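Protein PTHB1 (Homo sapiens, PDB 4YD8) forms part of the BBSome, a coat complex thought to sort specific membrane proteins to the primary cilium and required for ciliogenesis. Local coordinates at residues A[39-44]-A[339-344]; A[27-32]-A[348-353]; A[12-17]-A[54-59]; A[83-88]-A[97-102]. All blocks are in the same frame, centred on the assembly; numbering follows the deposited sequence. Where two conformers were deposited one is given.

Overall arrangement
This chain is the N-terminal seven-bladed beta-propeller of the protein, and three of the four contacts lie at the closure where its first and last blades meet. Interactions 1, 2 and 3 join the first blade (strands 29-32, 43-47 and 52-56, with the loop that follows) to the closing blade, which combines strands 334-342, 348-353 and 357-362 with strand 8-17. Their centres lie about 10 to 12 Å apart, and interaction 1 touches both others: K43 N is 2.8 Å from A32 O of interaction 2, and I44 O is 2.8 Å from F56 N of interaction 3. Interaction 4 belongs to the next blade; its centre is about 13 Å from that of interaction 2, which it meets through G27 O and V85 N, 3.0 Å apart.

Interaction 1: A[39-44]-A[339-344]; sequences NGQDKI and VGCLHD
Q41 and D42, on the turn into strand 43-47, dock on the end of strand 334-342, an interface between neighbouring blades of the seven-bladed beta-propeller. The Q41 side chain can be traced outward. CB lies alongside the C341 carbonyl, and CG and then CD pass the D344 carboxylate, with CD 3.4 Å from D344 OD1. The bend at chi2 (-70°) turns the amide across that carboxylate. At the tip, Q41 OE1 accepts a hydrogen bond from D344 N at 2.7 Å, the donor standing well above the carbonyl plane, while a water donates to the same oxygen. Two bonds therefore grip OE1. The approach of NE2 to C341 SG is doubtful, since C341 was deposited in two conformers.

D42 bonds to both polar backbone atoms of C341. D42 N donates to C341 O at 2.7 Å, in the carbonyl plane, and C341 N returns a straighter bond (163°) to D42 OD2 at 2.9 Å, meeting it from above the carboxylate plane. Beside these bonds, L342 CD2 lies against D42 O at 3.2 Å. A second water ties the blades together, donating to D42 OD2 at 2.8 Å and to V339 O at 2.9 Å.

Interaction 2: A[27-32]-A[348-353]; sequences GCLCLA and VIVTLS
L29 and L31 of strand 29-32 face V350 and L352 of strand 348-353 across axes 8.7 Å apart at their closest, the N-to-C directions differing by 159°. No hydrogen bond spans this gap: the strands belong to separate sheets stacked through side chains.

L29 and L352 form the reciprocal part of the contact. Each has CG trans to its backbone N (chi1 174° and 175°), which sends both side chains across the interface, where they slide past each other in opposite directions. L352 CD2 consequently rests at 4.1 Å from L29 CB, while L29 CD2 comes to 4.2 Å from L352 CB. The other branch of L29 meets V350, two residues before L352, with CD1 at 4.2 Å from V350 CG1, and CD2 also approaches V350 O at 3.9 Å. C28 adds its CB to the same L352 methyl, CD2. L31 crosses V350 at a slant, CD1 lying 3.7 Å from V350 CG2, but L31 has two deposited conformers, so this approach is less certain than the rest.

I44 and V46 from strand 43-47, together with L342 and L358 of the closing blade, continue the apolar layer. The arrangement, an innermost strand of one blade laid over the second strand of its neighbour without shared hydrogen bonds, is the face-to-face blade packing of a beta-propeller.

Interaction 3: A[12-17]-A[54-59]; sequences DWWSTI and RIFSPH
The indole of W14 packs against P58 where strand 8-17, which completes the last propeller blade in the manner of a velcro closure, meets the first blade. The tight part centres on this indole. P58 CB sits over the five-membered ring, 3.5 Å from the centroid and 12° off the normal, a CH-pi contact. The backbone N of T16 lies above the opposite face, toward the rim. A chi1 of -175° swings the indole clear of the backbone N and across to F56, where its edge points at the phenyl face: an offset edge-to-face pair with planes at 62° and centroids 5.4 Å apart. W14 CZ2 and CH2 both come to 3.8 Å from F56 CD2. W14 NE1 is hydrogen-bonded to D71 OD2, which should help hold the ring's rotation.

The flanks are looser. T16 meets F56 only through CG2, at 4.1 Å from CZ. H59, its side chain leaving the backbone away from the N-terminal strand, contributes backbone, its O lying 3.4 Å from W14 CD1.

W13 and W14 both pair with C360 in a classic beta bulge. W13 differs in its first torsion, CG lying between the backbone N and the carbonyl carbon, and its ring goes to Y362, on which it stacks. The edge of the W13 ring meets the backbone of the first blade, CZ3 standing 3.7 Å from P58 O.

Interaction 4: A[83-88]-A[97-102]; sequences LQVEVG and LHLAVL
A classic beta bulge, in which L83 and Q84 together stand opposite L102, marks one end of the antiparallel hairpin 84-88/98-102, which supplies the two inner strands of a propeller blade. L83 N donates to L102 O at 2.8 Å, and L102 N to Q84 O at 2.9 Å. Two hydrogen-bonded pairs follow, E86 with A100 and G88 with H98, each bonded in both directions; the A100 N to E86 O bond is 2.7 Å long and close to straight (169°). Between them V87 CA comes to 3.2 Å from H98 O, a CA-H...O contact.

On the face bearing V85, V87, L99 and V101, CD1 of L99 lies between the two valines of strand 84-88, 4.0 Å from V87 CG2 and 4.2 Å from V85 CB. V87 CG1 crosses to L97 CB at 3.6 Å. On the other face Q84, extended beyond CG, donates through NE2 to the anti lone pair of E86 OE2 at 2.7 Å, in its own amide plane, while its OE1 accepts from M142 N.

V85 and V87 pack on C30 of strand 29-32 in the preceding blade, with V87 also touching A32; Q84, E86 and L102 cover strand 139-145 of the following blade, the strand carrying G145, a residue critical for stability.

Interaction 1: A[39-44]-A[339-344]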
loop_
_atom_site.group_PDB
_atom_site.type_symbol
_atom_site.label_atom_id
_atom_site.label_comp_id
_atom_site.label_asym_id
_atom_site.label_seq_id
_atom_site.Cartn_x
_atom_site.Cartn_y
_atom_site.Cartn_z
ATOM N N ASN A 39 17.178 7.930 -11.908
ATOM C CA ASN A 39 18.026 7.282 -10.902
ATOM C C ASN A 39 17.260 6.207 -10.124
ATOM O O ASN A 39 17.830 5.480 -9.312
ATOM C CB ASN A 39 18.626 8.312 -9.945
ATOM C CG ASN A 39 17.573 9.114 -9.192
ATOM O OD1 ASN A 39 16.425 8.681 -9.008
ATOM N ND2 ASN A 39 17.965 10.299 -8.748
ATOM N N GLY A 40 15.961 6.125 -10.380
ATOM C CA GLY A 40 15.140 5.056 -9.833
ATOM C C GLY A 40 14.810 5.164 -8.349
ATOM O O GLY A 40 14.341 4.206 -7.740
ATOM N N GLN A 41 15.048 6.325 -7.757
ATOM C CA GLN A 41 14.740 6.522 -6.340
ATOM C C GLN A 41 13.246 6.655 -6.065
ATOM O O GLN A 41 12.520 7.312 -6.819
ATOM C CB GLN A 41 15.462 7.765 -5.820
ATOM C CG GLN A 41 16.959 7.639 -5.902
ATOM C CD GLN A 41 17.463 6.630 -4.911
ATOM O OE1 GLN A 41 17.351 6.832 -3.699
ATOM N NE2 GLN A 41 17.993 5.521 -5.409
ATOM N N ASP A 42 12.779 6.063 -4.966
ATOM C CA ASP A 42 11.394 6.293 -4.563
ATOM C C ASP A 42 11.216 7.694 -3.996
ATOM O O ASP A 42 12.177 8.330 -3.570
ATOM C CB ASP A 42 10.933 5.268 -3.522
ATOM C CG ASP A 42 10.801 3.885 -4.106
ATOM O OD1 ASP A 42 10.354 3.790 -5.275
ATOM O OD2 ASP A 42 11.146 2.908 -3.405
ATOM N N LYS A 43 9.982 8.170 -4.021
ATOM C CA LYS A 43 9.599 9.344 -3.249
ATOM C C LYS A 43 8.522 8.897 -2.278
ATOM O O LYS A 43 7.855 7.901 -2.532
ATOM C CB LYS A 43 9.078 10.474 -4.135
ATOM C CG LYS A 43 10.179 11.196 -4.900
ATOM C CD LYS A 43 10.627 10.393 -6.096
ATOM C CE LYS A 43 11.948 10.913 -6.643
ATOM N NZ LYS A 43 12.416 9.997 -7.707
ATOM N N ILE A 44 8.365 9.619 -1.174
ATOM C CA ILE A 44 7.304 9.311 -0.218
ATOM C C ILE A 44 6.086 10.141 -0.599
ATOM O O ILE A 44 6.177 11.373 -0.695
ATOM C CB ILE A 44 7.708 9.635 1.222
ATOM C CG1 ILE A 44 9.002 8.916 1.610
ATOM C CG2 ILE A 44 6.603 9.271 2.202
ATOM C CD1 ILE A 44 9.544 9.412 2.926
ATOM N N VAL A 339 8.747 -0.227 2.378
ATOM C CA VAL A 339 10.188 -0.356 2.177
ATOM C C VAL A 339 10.544 0.103 0.778
ATOM O O VAL A 339 9.858 -0.232 -0.173
ATOM C CB VAL A 339 10.660 -1.815 2.373
ATOM C CG1 VAL A 339 12.149 -1.964 2.068
ATOM C CG2 VAL A 339 10.366 -2.249 3.793
ATOM N N GLY A 340 11.625 0.851 0.630
ATOM C CA GLY A 340 11.975 1.278 -0.710
ATOM C C GLY A 340 13.354 1.853 -0.818
ATOM O O GLY A 340 14.182 1.708 0.083
ATOM N N CYS A 341 13.597 2.515 -1.941
ATOM C CA CYS A 341 14.906 3.072 -2.228
ATOM C C CYS A 341 14.916 4.583 -2.034
ATOM O O CYS A 341 14.300 5.330 -2.810
ATOM C CB CYS A 341 15.324 2.716 -3.653
ATOM S SG CYS A 341 16.956 3.302 -4.092
ATOM N N LEU A 342 15.617 5.024 -0.998
ATOM C CA LEU A 342 15.697 6.429 -0.627
ATOM C C LEU A 342 17.134 6.734 -0.290
ATOM O O LEU A 342 17.845 5.843 0.158
ATOM C CB LEU A 342 14.807 6.733 0.574
ATOM C CG LEU A 342 13.317 6.391 0.405
ATOM C CD1 LEU A 342 12.622 6.421 1.746
ATOM C CD2 LEU A 342 12.673 7.399 -0.521
ATOM N N HIS A 343 17.558 7.971 -0.526
ATOM C CA HIS A 343 18.926 8.384 -0.210
ATOM C C HIS A 343 19.926 7.457 -0.910
ATOM O O HIS A 343 21.013 7.178 -0.396
ATOM C CB HIS A 343 19.127 8.400 1.319
ATOM C CG HIS A 343 20.453 8.945 1.764
ATOM N ND1 HIS A 343 21.014 10.084 1.225
ATOM C CD2 HIS A 343 21.326 8.505 2.704
ATOM C CE1 HIS A 343 22.176 10.321 1.813
ATOM N NE2 HIS A 343 22.387 9.379 2.713
ATOM N N ASP A 344 19.524 6.973 -2.085
ATOM C CA ASP A 344 20.334 6.096 -2.930
ATOM C C ASP A 344 20.692 4.779 -2.265
ATOM O O ASP A 344 21.696 4.155 -2.612
ATOM C CB ASP A 344 21.614 6.810 -3.369
ATOM C CG ASP A 344 21.328 8.132 -4.047
ATOM O OD1 ASP A 344 20.453 8.167 -4.941
ATOM O OD2 ASP A 344 21.962 9.140 -3.673
HETATM O O HOH W 1 16.829 9.480 -3.351
HETATM O O HOH W 2 9.416 0.834 -2.850
#

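Interaction 2: A[27-32]-A[348-353]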
loop_
_atom_site.group_PDB
_atom_site.type_symbol
_atom_site.label_atom_id
_atom_site.label_comp_id
_atom_site.label_asym_id
_atom_site.label_seq_id
_atom_site.Cartn_x
_atom_site.Cartn_y
_atom_site.Cartn_z
ATOM N N GLY A 27 -3.294 2.877 3.654
ATOM C CA GLY A 27 -3.752 3.427 2.392
ATOM C C GLY A 27 -3.157 4.792 2.084
ATOM O O GLY A 27 -3.003 5.148 0.918
ATOM N N CYS A 28 -2.815 5.552 3.125
ATOM C CA CYS A 28 -2.395 6.945 2.962
ATOM C C CYS A 28 -0.916 7.093 2.604
ATOM O O CYS A 28 -0.478 8.192 2.316
ATOM C CB CYS A 28 -2.660 7.737 4.246
ATOM S SG CYS A 28 -4.422 8.088 4.521
ATOM N N LEU A 29 -0.162 6.000 2.674
ATOM C CA LEU A 29 1.295 6.035 2.435
ATOM C C LEU A 29 1.681 5.262 1.171
ATOM O O LEU A 29 1.309 4.089 1.012
ATOM C CB LEU A 29 2.032 5.447 3.647
ATOM C CG LEU A 29 3.549 5.293 3.476
ATOM C CD1 LEU A 29 4.210 6.664 3.307
ATOM C CD2 LEU A 29 4.138 4.519 4.662
ATOM N N CYS A 30 2.427 5.902 0.279
ATOM C CA CYS A 30 2.895 5.238 -0.914
ATOM C C CYS A 30 4.364 5.580 -1.149
ATOM O O CYS A 30 4.781 6.719 -0.953
ATOM C CB CYS A 30 2.031 5.644 -2.116
ATOM S SG CYS A 30 2.453 4.797 -3.638
ATOM N N LEU A 31 5.133 4.566 -1.512
ATOM C CA LEU A 31 6.549 4.733 -1.847
ATOM C C LEU A 31 6.767 4.350 -3.304
ATOM O O LEU A 31 6.649 3.178 -3.657
ATOM C CB LEU A 31 7.426 3.858 -0.949
ATOM C CG LEU A 31 8.278 4.420 0.187
ATOM C CD1 LEU A 31 9.078 3.282 0.839
ATOM C CD2 LEU A 31 9.226 5.529 -0.301
ATOM N N ALA A 32 7.097 5.320 -4.153
ATOM C CA ALA A 32 7.216 5.010 -5.577
ATOM C C ALA A 32 7.996 6.065 -6.335
ATOM O O ALA A 32 8.143 7.197 -5.871
ATOM C CB ALA A 32 5.804 4.870 -6.209
ATOM N N VAL A 348 15.219 0.859 2.732
ATOM C CA VAL A 348 14.882 1.873 3.725
ATOM C C VAL A 348 13.441 1.684 4.197
ATOM O O VAL A 348 12.536 1.534 3.389
ATOM C CB VAL A 348 15.071 3.301 3.173
ATOM C CG1 VAL A 348 14.437 4.335 4.116
ATOM C CG2 VAL A 348 16.561 3.603 2.951
ATOM N N ILE A 349 13.240 1.681 5.509
ATOM C CA ILE A 349 11.911 1.535 6.101
ATOM C C ILE A 349 11.264 2.897 6.274
ATOM O O ILE A 349 11.884 3.814 6.814
ATOM C CB ILE A 349 11.962 0.847 7.484
ATOM C CG1 ILE A 349 12.500 -0.575 7.373
ATOM C CG2 ILE A 349 10.569 0.809 8.148
ATOM C CD1 ILE A 349 12.625 -1.241 8.736
ATOM N N VAL A 350 10.029 3.032 5.813
ATOM C CA VAL A 350 9.274 4.260 6.041
ATOM C C VAL A 350 8.030 3.918 6.850
ATOM O O VAL A 350 7.264 3.038 6.456
ATOM C CB VAL A 350 8.855 4.941 4.729
ATOM C CG1 VAL A 350 8.045 6.222 5.016
ATOM C CG2 VAL A 350 10.091 5.233 3.846
ATOM N N THR A 351 7.838 4.591 7.981
ATOM C CA THR A 351 6.618 4.398 8.781
ATOM C C THR A 351 5.781 5.668 8.891
ATOM O O THR A 351 6.317 6.778 8.954
ATOM C CB THR A 351 6.927 3.936 10.222
ATOM O OG1 THR A 351 7.783 4.900 10.858
ATOM C CG2 THR A 351 7.590 2.564 10.234
ATOM N N LEU A 352 4.462 5.488 8.950
ATOM C CA LEU A 352 3.523 6.582 9.143
ATOM C C LEU A 352 2.563 6.248 10.283
ATOM O O LEU A 352 1.970 5.161 10.299
ATOM C CB LEU A 352 2.731 6.843 7.856
ATOM C CG LEU A 352 1.619 7.896 7.940
ATOM C CD1 LEU A 352 2.198 9.297 8.157
ATOM C CD2 LEU A 352 0.781 7.850 6.681
ATOM N N SER A 353 2.407 7.175 11.225
ATOM C CA SER A 353 1.467 6.992 12.342
ATOM C C SER A 353 0.118 7.646 12.017
ATOM O O SER A 353 0.009 8.410 11.052
ATOM C CB SER A 353 2.040 7.577 13.635
ATOM O OG SER A 353 2.051 8.992 13.587
#

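Interaction 3: A[12-17]-A[54-59]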
loop_
_atom_site.group_PDB
_atom_site.type_symbol
_atom_site.label_atom_id
_atom_site.label_comp_id
_atom_site.label_asym_id
_atom_site.label_seq_id
_atom_site.Cartn_x
_atom_site.Cartn_y
_atom_site.Cartn_z
ATOM N N ASP A 12 17.130 5.470 12.697
ATOM C CA ASP A 12 16.428 6.488 11.934
ATOM C C ASP A 12 17.388 7.525 11.372
ATOM O O ASP A 12 18.470 7.760 11.926
ATOM C CB ASP A 12 15.378 7.177 12.802
ATOM C CG ASP A 12 15.994 7.872 14.000
ATOM O OD1 ASP A 12 16.688 7.185 14.759
ATOM O OD2 ASP A 12 15.799 9.091 14.178
ATOM N N TRP A 13 16.999 8.143 10.265
ATOM C CA TRP A 13 17.841 9.169 9.681
ATOM C C TRP A 13 17.036 10.362 9.187
ATOM O O TRP A 13 17.609 11.306 8.646
ATOM C CB TRP A 13 18.700 8.585 8.547
ATOM C CG TRP A 13 17.943 7.908 7.436
ATOM C CD1 TRP A 13 17.586 6.585 7.365
ATOM C CD2 TRP A 13 17.480 8.514 6.228
ATOM N NE1 TRP A 13 16.908 6.343 6.191
ATOM C CE2 TRP A 13 16.845 7.506 5.468
ATOM C CE3 TRP A 13 17.542 9.818 5.708
ATOM C CZ2 TRP A 13 16.271 7.760 4.222
ATOM C CZ3 TRP A 13 16.970 10.070 4.474
ATOM C CH2 TRP A 13 16.335 9.048 3.744
ATOM N N TRP A 14 15.718 10.329 9.386
ATOM C CA TRP A 14 14.847 11.424 8.950
ATOM C C TRP A 14 13.445 11.250 9.514
ATOM O O TRP A 14 12.887 10.152 9.484
ATOM C CB TRP A 14 14.764 11.496 7.425
ATOM C CG TRP A 14 13.977 12.664 6.868
ATOM C CD1 TRP A 14 14.465 13.893 6.537
ATOM C CD2 TRP A 14 12.579 12.686 6.529
ATOM N NE1 TRP A 14 13.463 14.687 6.038
ATOM C CE2 TRP A 14 12.296 13.973 6.022
ATOM C CE3 TRP A 14 11.542 11.758 6.628
ATOM C CZ2 TRP A 14 11.020 14.345 5.595
ATOM C CZ3 TRP A 14 10.276 12.128 6.196
ATOM C CH2 TRP A 14 10.027 13.411 5.690
ATOM N N SER A 15 12.866 12.332 10.018
ATOM C CA SER A 15 11.466 12.296 10.395
ATOM C C SER A 15 10.824 13.658 10.206
ATOM O O SER A 15 11.499 14.686 10.163
ATOM C CB SER A 15 11.297 11.818 11.842
ATOM O OG SER A 15 11.669 12.819 12.771
ATOM N N THR A 16 9.511 13.660 10.061
ATOM C CA THR A 16 8.776 14.913 10.049
ATOM C C THR A 16 7.408 14.673 10.669
ATOM O O THR A 16 7.005 13.530 10.911
ATOM C CB THR A 16 8.635 15.499 8.617
ATOM O OG1 THR A 16 8.287 16.891 8.691
ATOM C CG2 THR A 16 7.572 14.762 7.810
ATOM N N ILE A 17 6.702 15.761 10.935
ATOM C CA ILE A 17 5.322 15.671 11.379
ATOM C C ILE A 17 4.460 16.361 10.333
ATOM O O ILE A 17 4.721 17.507 9.966
ATOM C CB ILE A 17 5.129 16.303 12.768
ATOM C CG1 ILE A 17 5.950 15.536 13.803
ATOM C CG2 ILE A 17 3.660 16.302 13.160
ATOM C CD1 ILE A 17 5.867 16.131 15.219
ATOM N N ARG A 54 1.103 15.280 0.003
ATOM C CA ARG A 54 2.500 15.697 0.149
ATOM C C ARG A 54 3.437 14.682 -0.501
ATOM O O ARG A 54 3.210 13.485 -0.417
ATOM C CB ARG A 54 2.860 15.878 1.638
ATOM C CG ARG A 54 2.048 16.986 2.324
ATOM C CD ARG A 54 2.255 17.020 3.842
ATOM N NE ARG A 54 1.528 18.131 4.461
ATOM C CZ ARG A 54 0.400 18.000 5.159
ATOM N NH1 ARG A 54 -0.156 16.807 5.323
ATOM N NH2 ARG A 54 -0.183 19.068 5.689
ATOM N N ILE A 55 4.495 15.172 -1.136
ATOM C CA ILE A 55 5.508 14.305 -1.724
ATOM C C ILE A 55 6.886 14.713 -1.198
ATOM O O ILE A 55 7.251 15.890 -1.263
ATOM C CB ILE A 55 5.514 14.388 -3.263
ATOM C CG1 ILE A 55 4.119 14.078 -3.835
ATOM C CG2 ILE A 55 6.572 13.433 -3.846
ATOM C CD1 ILE A 55 4.070 14.187 -5.379
ATOM N N PHE A 56 7.627 13.748 -0.668
ATOM C CA PHE A 56 8.951 14.003 -0.081
ATOM C C PHE A 56 10.054 13.228 -0.783
ATOM O O PHE A 56 9.857 12.101 -1.235
ATOM C CB PHE A 56 9.018 13.615 1.409
ATOM C CG PHE A 56 8.077 14.375 2.301
ATOM C CD1 PHE A 56 6.779 13.928 2.500
ATOM C CD2 PHE A 56 8.503 15.529 2.962
ATOM C CE1 PHE A 56 5.914 14.619 3.335
ATOM C CE2 PHE A 56 7.642 16.224 3.801
ATOM C CZ PHE A 56 6.336 15.766 3.981
ATOM N N SER A 57 11.235 13.827 -0.804
ATOM C CA SER A 57 12.462 13.119 -1.149
ATOM C C SER A 57 13.451 13.404 -0.026
ATOM O O SER A 57 14.207 14.353 -0.091
ATOM C CB SER A 57 12.995 13.576 -2.514
ATOM O OG SER A 57 14.085 12.774 -2.924
ATOM N N PRO A 58 13.406 12.599 1.038
ATOM C CA PRO A 58 14.139 12.923 2.271
ATOM C C PRO A 58 15.653 12.797 2.134
ATOM O O PRO A 58 16.156 11.944 1.404
ATOM C CB PRO A 58 13.608 11.900 3.283
ATOM C CG PRO A 58 13.023 10.807 2.464
ATOM C CD PRO A 58 12.541 11.421 1.189
ATOM N N HIS A 59 16.362 13.655 2.852
ATOM C CA HIS A 59 17.819 13.621 2.908
ATOM C C HIS A 59 18.236 13.715 4.361
ATOM O O HIS A 59 17.578 14.388 5.152
ATOM C CB HIS A 59 18.435 14.774 2.104
ATOM C CG HIS A 59 18.163 14.702 0.636
ATOM N ND1 HIS A 59 16.977 15.125 0.076
ATOM C CD2 HIS A 59 18.923 14.254 -0.391
ATOM C CE1 HIS A 59 17.015 14.937 -1.230
ATOM N NE2 HIS A 59 18.186 14.407 -1.538
#

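Interaction 4: A[83-88]-A[97-102]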
loop_
_atom_site.group_PDB
_atom_site.type_symbol
_atom_site.label_atom_id
_atom_site.label_comp_id
_atom_site.label_asym_id
_atom_site.label_seq_id
_atom_site.Cartn_x
_atom_site.Cartn_y
_atom_site.Cartn_z
ATOM N N LEU A 83 -8.481 9.191 0.844
ATOM C CA LEU A 83 -8.716 7.850 1.380
ATOM C C LEU A 83 -7.572 6.894 1.059
ATOM O O LEU A 83 -7.286 5.984 1.826
ATOM C CB LEU A 83 -10.013 7.269 0.831
ATOM C CG LEU A 83 -11.295 8.037 1.182
ATOM C CD1 LEU A 83 -12.513 7.233 0.760
ATOM C CD2 LEU A 83 -11.323 8.354 2.666
ATOM N N GLN A 84 -6.935 7.090 -0.089
ATOM C CA GLN A 84 -5.867 6.187 -0.521
ATOM C C GLN A 84 -5.024 6.837 -1.608
ATOM O O GLN A 84 -5.528 7.664 -2.367
ATOM C CB GLN A 84 -6.471 4.868 -1.023
ATOM C CG GLN A 84 -5.465 3.720 -1.148
ATOM C CD GLN A 84 -6.125 2.398 -1.477
ATOM O OE1 GLN A 84 -7.321 2.197 -1.219
ATOM N NE2 GLN A 84 -5.349 1.483 -2.057
ATOM N N VAL A 85 -3.740 6.482 -1.665
ATOM C CA VAL A 85 -2.877 6.894 -2.773
ATOM C C VAL A 85 -2.173 5.662 -3.348
ATOM O O VAL A 85 -1.790 4.750 -2.598
ATOM C CB VAL A 85 -1.818 7.947 -2.339
ATOM C CG1 VAL A 85 -2.471 9.315 -2.116
ATOM C CG2 VAL A 85 -1.107 7.495 -1.083
ATOM N N GLU A 86 -2.039 5.624 -4.670
ATOM C CA GLU A 86 -1.323 4.547 -5.359
ATOM C C GLU A 86 -0.633 5.139 -6.582
ATOM O O GLU A 86 -1.025 6.191 -7.073
ATOM C CB GLU A 86 -2.249 3.409 -5.810
ATOM C CG GLU A 86 -3.010 2.642 -4.701
ATOM C CD GLU A 86 -2.120 1.919 -3.685
ATOM O OE1 GLU A 86 -0.900 1.691 -3.936
ATOM O OE2 GLU A 86 -2.672 1.545 -2.622
ATOM N N VAL A 87 0.376 4.440 -7.081
ATOM C CA VAL A 87 1.159 4.922 -8.210
ATOM C C VAL A 87 1.273 3.783 -9.193
ATOM O O VAL A 87 1.621 2.668 -8.806
ATOM C CB VAL A 87 2.564 5.399 -7.763
ATOM C CG1 VAL A 87 3.455 5.683 -8.989
ATOM C CG2 VAL A 87 2.439 6.626 -6.847
ATOM N N GLY A 88 0.968 4.048 -10.458
ATOM C CA GLY A 88 0.934 2.999 -11.447
ATOM C C GLY A 88 0.768 3.539 -12.853
ATOM O O GLY A 88 0.749 4.753 -13.075
ATOM N N LEU A 97 4.717 6.157 -14.808
ATOM C CA LEU A 97 3.931 6.067 -13.582
ATOM C C LEU A 97 3.189 7.375 -13.332
ATOM O O LEU A 97 3.709 8.466 -13.597
ATOM C CB LEU A 97 4.818 5.728 -12.373
ATOM C CG LEU A 97 5.641 4.442 -12.510
ATOM C CD1 LEU A 97 6.572 4.236 -11.296
ATOM C CD2 LEU A 97 4.701 3.259 -12.696
ATOM N N HIS A 98 1.971 7.244 -12.816
ATOM C CA HIS A 98 1.135 8.368 -12.414
ATOM C C HIS A 98 0.552 8.113 -11.020
ATOM O O HIS A 98 0.529 6.982 -10.549
ATOM C CB HIS A 98 -0.006 8.596 -13.410
ATOM C CG HIS A 98 0.448 9.140 -14.722
ATOM N ND1 HIS A 98 1.084 8.365 -15.673
ATOM C CD2 HIS A 98 0.381 10.390 -15.240
ATOM C CE1 HIS A 98 1.377 9.114 -16.719
ATOM N NE2 HIS A 98 0.971 10.350 -16.483
ATOM N N LEU A 99 0.077 9.178 -10.388
ATOM C CA LEU A 99 -0.469 9.130 -9.027
ATOM C C LEU A 99 -1.980 9.030 -9.087
ATOM O O LEU A 99 -2.617 9.866 -9.728
ATOM C CB LEU A 99 -0.086 10.385 -8.256
ATOM C CG LEU A 99 -0.679 10.548 -6.846
ATOM C CD1 LEU A 99 -0.187 9.460 -5.912
ATOM C CD2 LEU A 99 -0.380 11.922 -6.273
ATOM N N ALA A 100 -2.553 8.026 -8.423
ATOM C CA ALA A 100 -4.012 7.980 -8.259
ATOM C C ALA A 100 -4.334 8.396 -6.831
ATOM O O ALA A 100 -3.719 7.915 -5.883
ATOM C CB ALA A 100 -4.557 6.592 -8.558
ATOM N N VAL A 101 -5.278 9.316 -6.689
ATOM C CA VAL A 101 -5.738 9.761 -5.388
ATOM C C VAL A 101 -7.208 9.395 -5.285
ATOM O O VAL A 101 -8.022 9.834 -6.103
ATOM C CB VAL A 101 -5.556 11.275 -5.202
ATOM C CG1 VAL A 101 -6.053 11.720 -3.821
ATOM C CG2 VAL A 101 -4.068 11.663 -5.414
ATOM N N LEU A 102 -7.537 8.579 -4.295
ATOM C CA LEU A 102 -8.920 8.176 -4.078
ATOM C C LEU A 102 -9.556 9.079 -3.047
ATOM O O LEU A 102 -9.031 9.229 -1.940
ATOM C CB LEU A 102 -8.984 6.718 -3.619
ATOM C CG LEU A 102 -10.392 6.161 -3.399
ATOM C CD1 LEU A 102 -11.183 6.190 -4.716
ATOM C CD2 LEU A 102 -10.288 4.752 -2.836
#